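Local coordinates for 4-aminobutyrate transaminase (Acinetobacter baumannii, PDB 6WOP), which probably catalyses the pyridoxal 5'-phosphate-dependent transfer of the amino group of 4-aminobutyrate to 2-oxoglutarate, as a class-III aminotransferase, at residues E32-I36 with T398-Q403; Q43-A48 with G378-L382. One frame throughout, in Å; residues are numbered along the deposited sequence.

Both contacts tie the N-terminal part of the chain to its C-terminal part, and their centres lie about 10 Å apart. They share one mixed sheet: strand 35-38 of contact 1 runs antiparallel to strand 43-46 of contact 2, which in turn pairs with the strand that starts at L379. A34 O to D46 N and I36 O to F44 N, each 2.8 Å, are probable hydrogen bonds joining the two. Contact 1 adds the approach to helix 401-416, whose Q403 also touches I45, while I399 reaches I45 and F47. The contact centres sit about 20 and 18 Å from the centre of the chain, and both are structural packing within one sheet and its covering helices.

Contact 1 of 2, residues E32-I36 with T398-Q403; sequences ENATI and TIPAEQ
N33 grips T398 with both ends of its side-chain amide. The hydroxyl OG1 of T398 donates to N33 OD1 at 2.6 Å, reaching the oxygen from above its carbonyl plane, and N33 ND2 returns a bond of 2.9 Å to the backbone O of T398. This second bond is fairly straight (160° at the hydrogen) and lies in the plane of the donating amide, although it meets the T398 carbonyl well out of that carbonyl's own plane. With CG of N33 anti to the backbone N (chi1 -172°), the amide is carried out toward the 398-403 segment, and its two different partners fix which end is oxygen and which nitrogen. A second amide comes the other way: Q403, its chain extended from the first turn of helix 401-416, donates NE2 to T35 OG1 at 2.9 Å, close to the plane of its own amide. Segment 32-36 makes the tight turn of a hairpin, type II' from E32 to T35, between strands 28-32 and 35-38 at the margin of the mixed sheet, and N33 and A34 form its corner. P400 occupies the N-cap position of helix 401-416, and the hairpin corner packs on the loop leading into it. Between the two polar grips the methyl of A34 fits against the flank of I399, 3.5 Å from CG1, with Q403 OE1 at 3.6 Å from the same CB. Farther out, CD of P400 rests 3.4 Å from N33 ND2. T398 and I399 also touch L321 and L328 of helix 321-342.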
loop_
_atom_site.group_PDB
_atom_site.type_symbol
_atom_site.label_atom_id
_atom_site.label_comp_id
_atom_site.label_asym_id
_atom_site.label_seq_id
_atom_site.Cartn_x
_atom_site.Cartn_y
_atom_site.Cartn_z
ATOM N N GLU A 32 -31.770 32.139 7.558
ATOM C CA GLU A 32 -32.898 32.046 6.630
ATOM C C GLU A 32 -32.486 32.699 5.322
ATOM O O GLU A 32 -32.153 33.906 5.291
ATOM C CB GLU A 32 -34.206 32.682 7.194
ATOM C CG GLU A 32 -35.484 32.157 6.409
ATOM C CD GLU A 32 -36.812 32.452 7.123
ATOM O OE1 GLU A 32 -36.803 32.614 8.336
ATOM O OE2 GLU A 32 -37.846 32.540 6.446
ATOM N N ASN A 33 -32.619 31.919 4.240
ATOM C CA ASN A 33 -32.243 32.291 2.873
ATOM C C ASN A 33 -30.755 32.645 2.912
ATOM O O ASN A 33 -29.928 31.732 3.088
ATOM C CB ASN A 33 -33.147 33.408 2.268
ATOM C CG ASN A 33 -32.858 33.661 0.725
ATOM O OD1 ASN A 33 -32.004 32.992 0.105
ATOM N ND2 ASN A 33 -33.558 34.587 0.143
ATOM N N ALA A 34 -30.388 33.929 2.820
ATOM C CA ALA A 34 -28.973 34.313 2.869
ATOM C C ALA A 34 -28.664 35.194 4.088
ATOM O O ALA A 34 -27.701 35.975 4.065
ATOM C CB ALA A 34 -28.570 35.039 1.567
ATOM N N THR A 35 -29.496 35.133 5.128
ATOM C CA THR A 35 -29.298 35.873 6.375
ATOM C C THR A 35 -28.996 34.899 7.514
ATOM O O THR A 35 -29.725 33.909 7.684
ATOM C CB THR A 35 -30.570 36.651 6.704
ATOM O OG1 THR A 35 -30.952 37.364 5.501
ATOM C CG2 THR A 35 -30.317 37.697 7.832
ATOM N N ILE A 36 -27.959 35.187 8.305
ATOM C CA ILE A 36 -27.604 34.379 9.480
ATOM C C ILE A 36 -27.547 35.308 10.671
ATOM O O ILE A 36 -27.043 36.434 10.550
ATOM C CB ILE A 36 -26.218 33.693 9.311
ATOM C CG1 ILE A 36 -26.172 32.834 8.044
ATOM C CG2 ILE A 36 -25.871 32.840 10.608
ATOM C CD1 ILE A 36 -24.678 32.564 7.628
ATOM N N THR A 398 -30.703 32.033 -4.233
ATOM C CA THR A 398 -31.976 32.660 -3.859
ATOM C C THR A 398 -31.785 34.012 -3.141
ATOM O O THR A 398 -32.780 34.604 -2.680
ATOM C CB THR A 398 -32.732 31.695 -2.938
ATOM O OG1 THR A 398 -31.878 31.325 -1.838
ATOM C CG2 THR A 398 -33.140 30.394 -3.667
ATOM N N ILE A 399 -30.552 34.487 -2.980
ATOM C CA ILE A 399 -30.329 35.722 -2.191
ATOM C C ILE A 399 -31.127 36.887 -2.804
ATOM O O ILE A 399 -31.159 37.055 -4.034
ATOM C CB ILE A 399 -28.802 36.026 -2.089
ATOM C CG1 ILE A 399 -28.599 37.244 -1.182
ATOM C CG2 ILE A 399 -28.169 36.310 -3.469
ATOM C CD1 ILE A 399 -27.130 37.452 -0.817
ATOM N N PRO A 400 -31.850 37.689 -2.024
ATOM C CA PRO A 400 -32.558 38.830 -2.616
ATOM C C PRO A 400 -31.569 39.762 -3.282
ATOM O O PRO A 400 -30.517 40.029 -2.725
ATOM C CB PRO A 400 -33.215 39.491 -1.410
ATOM C CG PRO A 400 -33.408 38.311 -0.385
ATOM C CD PRO A 400 -32.073 37.576 -0.571
ATOM N N ALA A 401 -31.943 40.320 -4.439
ATOM C CA ALA A 401 -30.999 41.133 -5.223
ATOM C C ALA A 401 -30.500 42.329 -4.400
ATOM O O ALA A 401 -29.325 42.710 -4.480
ATOM C CB ALA A 401 -31.685 41.578 -6.520
ATOM N N GLU A 402 -31.379 42.911 -3.566
ATOM C CA GLU A 402 -30.992 44.088 -2.783
ATOM C C GLU A 402 -30.025 43.747 -1.657
ATOM O O GLU A 402 -29.160 44.554 -1.318
ATOM C CB GLU A 402 -32.243 44.786 -2.219
ATOM C CG GLU A 402 -32.990 44.013 -1.142
ATOM C CD GLU A 402 -34.071 43.029 -1.686
ATOM O OE1 GLU A 402 -34.121 42.722 -2.914
ATOM O OE2 GLU A 402 -34.894 42.587 -0.852
ATOM N N GLN A 403 -30.119 42.547 -1.093
ATOM C CA GLN A 403 -29.182 42.103 -0.074
ATOM C C GLN A 403 -27.843 41.680 -0.694
ATOM O O GLN A 403 -26.771 41.961 -0.140
ATOM C CB GLN A 403 -29.790 40.944 0.702
ATOM C CG GLN A 403 -28.968 40.546 1.911
ATOM C CD GLN A 403 -29.542 39.338 2.667
ATOM O OE1 GLN A 403 -29.968 38.356 2.075
ATOM N NE2 GLN A 403 -29.484 39.403 3.968
#

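Contact 2 of 2, residues Q43-A48 with G378-L382; sequences QFIDFA and GLLLL
L379 pushes its CD1 methyl squarely onto the ring of F47, 3.7 Å from the centroid and only 10° off the ring normal, a CH-pi contact over the face. The same methyl also fills the angle beside I45, 3.7 Å from CG2, so one leucine branch occupies the hollow between the isoleucine and the phenylalanine. A chi1 of 177° swings the L379 branch away from its own backbone N and over to these neighbours. L381 runs alongside F47, its CD2 lying 3.8 Å from ring atom CD2. The strands beneath are parallel, I45 bridging to L379 and D46 to L380, with nearly straight backbone bonds from I45 N to G378 O and L380 N to I45 O; that from F47 N to L380 O is bent (136°), where the regular pairing runs out. This pairing splices the N-terminal hairpin strands to the C-terminal strands of the mixed sheet. G378, at positive phi, is the C-prime residue of a Schellman motif closing helix 364-376, so the chain leaves the helix straight into strand 379-384, and F44 CD2 lies against the glycine CA. Just past the paired residues, the methyl of A48 points at the other segment and is received by two leucines: CB is 3.6 Å from L382 CG and 3.9 Å from L380 CD2. D46 OD1 accepts from A48 N at 2.7 Å, an Asx turn, and also from G49 N just beyond. One water bridges Q43 O and G378 O, another F47 O and L382 N. T82 and V81 of the second subunit pack on L380 and L382 respectively.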
loop_
_atom_site.group_PDB
_atom_site.type_symbol
_atom_site.label_atom_id
_atom_site.label_comp_id
_atom_site.label_asym_id
_atom_site.label_seq_id
_atom_site.Cartn_x
_atom_site.Cartn_y
_atom_site.Cartn_z
ATOM N N GLN A 43 -26.758 40.519 12.536
ATOM C CA GLN A 43 -27.157 39.937 11.262
ATOM C C GLN A 43 -25.945 39.862 10.336
ATOM O O GLN A 43 -25.158 40.819 10.257
ATOM C CB GLN A 43 -28.233 40.840 10.643
ATOM C CG GLN A 43 -29.367 40.113 10.016
ATOM C CD GLN A 43 -30.506 41.047 9.597
ATOM O OE1 GLN A 43 -31.364 41.438 10.402
ATOM N NE2 GLN A 43 -30.463 41.452 8.339
ATOM N N PHE A 44 -25.805 38.734 9.626
ATOM C CA PHE A 44 -24.732 38.519 8.656
ATOM C C PHE A 44 -25.321 38.177 7.298
ATOM O O PHE A 44 -26.320 37.454 7.207
ATOM C CB PHE A 44 -23.807 37.394 9.073
ATOM C CG PHE A 44 -22.990 37.722 10.259
ATOM C CD1 PHE A 44 -23.474 37.447 11.519
ATOM C CD2 PHE A 44 -21.734 38.349 10.123
ATOM C CE1 PHE A 44 -22.744 37.766 12.630
ATOM C CE2 PHE A 44 -20.993 38.662 11.244
ATOM C CZ PHE A 44 -21.493 38.375 12.500
ATOM N N ILE A 45 -24.753 38.741 6.246
ATOM C CA ILE A 45 -25.175 38.360 4.903
ATOM C C ILE A 45 -24.329 37.151 4.564
ATOM O O ILE A 45 -23.110 37.189 4.725
ATOM C CB ILE A 45 -24.964 39.501 3.891
ATOM C CG1 ILE A 45 -25.872 40.690 4.216
ATOM C CG2 ILE A 45 -25.056 38.982 2.420
ATOM C CD1 ILE A 45 -25.530 42.021 3.466
ATOM N N ASP A 46 -24.951 36.107 4.087
ATOM C CA ASP A 46 -24.243 34.841 3.893
ATOM C C ASP A 46 -23.702 34.755 2.463
ATOM O O ASP A 46 -24.445 34.429 1.530
ATOM C CB ASP A 46 -25.220 33.702 4.209
ATOM C CG ASP A 46 -24.595 32.337 4.022
ATOM O OD1 ASP A 46 -23.338 32.265 3.954
ATOM O OD2 ASP A 46 -25.380 31.331 3.923
ATOM N N PHE A 47 -22.399 34.971 2.283
ATOM C CA PHE A 47 -21.760 34.600 1.023
ATOM C C PHE A 47 -21.002 33.269 1.120
ATOM O O PHE A 47 -20.094 33.021 0.308
ATOM C CB PHE A 47 -20.771 35.666 0.568
ATOM C CG PHE A 47 -21.410 36.876 -0.160
ATOM C CD1 PHE A 47 -22.785 37.087 -0.143
ATOM C CD2 PHE A 47 -20.607 37.785 -0.841
ATOM C CE1 PHE A 47 -23.380 38.205 -0.787
ATOM C CE2 PHE A 47 -21.201 38.880 -1.512
ATOM C CZ PHE A 47 -22.581 39.098 -1.469
ATOM N N ALA A 48 -21.332 32.433 2.099
ATOM C CA ALA A 48 -20.682 31.130 2.281
ATOM C C ALA A 48 -21.569 29.961 1.935
ATOM O O ALA A 48 -21.061 28.927 1.483
ATOM C CB ALA A 48 -20.232 30.949 3.740
ATOM N N GLY A 378 -20.864 42.663 8.855
ATOM C CA GLY A 378 -22.061 41.864 8.606
ATOM C C GLY A 378 -22.075 41.093 7.304
ATOM O O GLY A 378 -23.158 40.889 6.705
ATOM N N LEU A 379 -20.916 40.626 6.863
ATOM C CA LEU A 379 -20.772 39.895 5.607
ATOM C C LEU A 379 -19.836 38.704 5.831
ATOM O O LEU A 379 -18.694 38.875 6.231
ATOM C CB LEU A 379 -20.256 40.826 4.483
ATOM C CG LEU A 379 -20.038 40.050 3.177
ATOM C CD1 LEU A 379 -21.414 39.445 2.559
ATOM C CD2 LEU A 379 -19.227 40.899 2.192
ATOM N N LEU A 380 -20.328 37.488 5.603
ATOM C CA LEU A 380 -19.571 36.270 5.851
ATOM C C LEU A 380 -18.930 35.826 4.551
ATOM O O LEU A 380 -19.647 35.414 3.633
ATOM C CB LEU A 380 -20.508 35.174 6.377
ATOM C CG LEU A 380 -19.931 33.748 6.543
ATOM C CD1 LEU A 380 -18.741 33.759 7.491
ATOM C CD2 LEU A 380 -20.981 32.785 7.090
ATOM N N LEU A 381 -17.582 35.819 4.508
ATOM C CA LEU A 381 -16.787 35.483 3.328
ATOM C C LEU A 381 -15.875 34.301 3.597
ATOM O O LEU A 381 -15.284 34.217 4.679
ATOM C CB LEU A 381 -15.871 36.676 2.907
ATOM C CG LEU A 381 -16.558 37.947 2.376
ATOM C CD1 LEU A 381 -15.542 39.097 2.029
ATOM C CD2 LEU A 381 -17.388 37.523 1.163
ATOM N N LEU A 382 -15.715 33.423 2.592
ATOM C CA LEU A 382 -14.757 32.318 2.663
ATOM C C LEU A 382 -13.516 32.546 1.802
ATOM O O LEU A 382 -13.607 33.102 0.701
ATOM C CB LEU A 382 -15.394 31.020 2.203
ATOM C CG LEU A 382 -16.702 30.594 2.893
ATOM C CD1 LEU A 382 -17.240 29.410 2.122
ATOM C CD2 LEU A 382 -16.444 30.248 4.359
HETATM O O HOH W 1 -25.474 42.257 7.597
HETATM O O HOH W 2 -17.329 34.066 0.438
#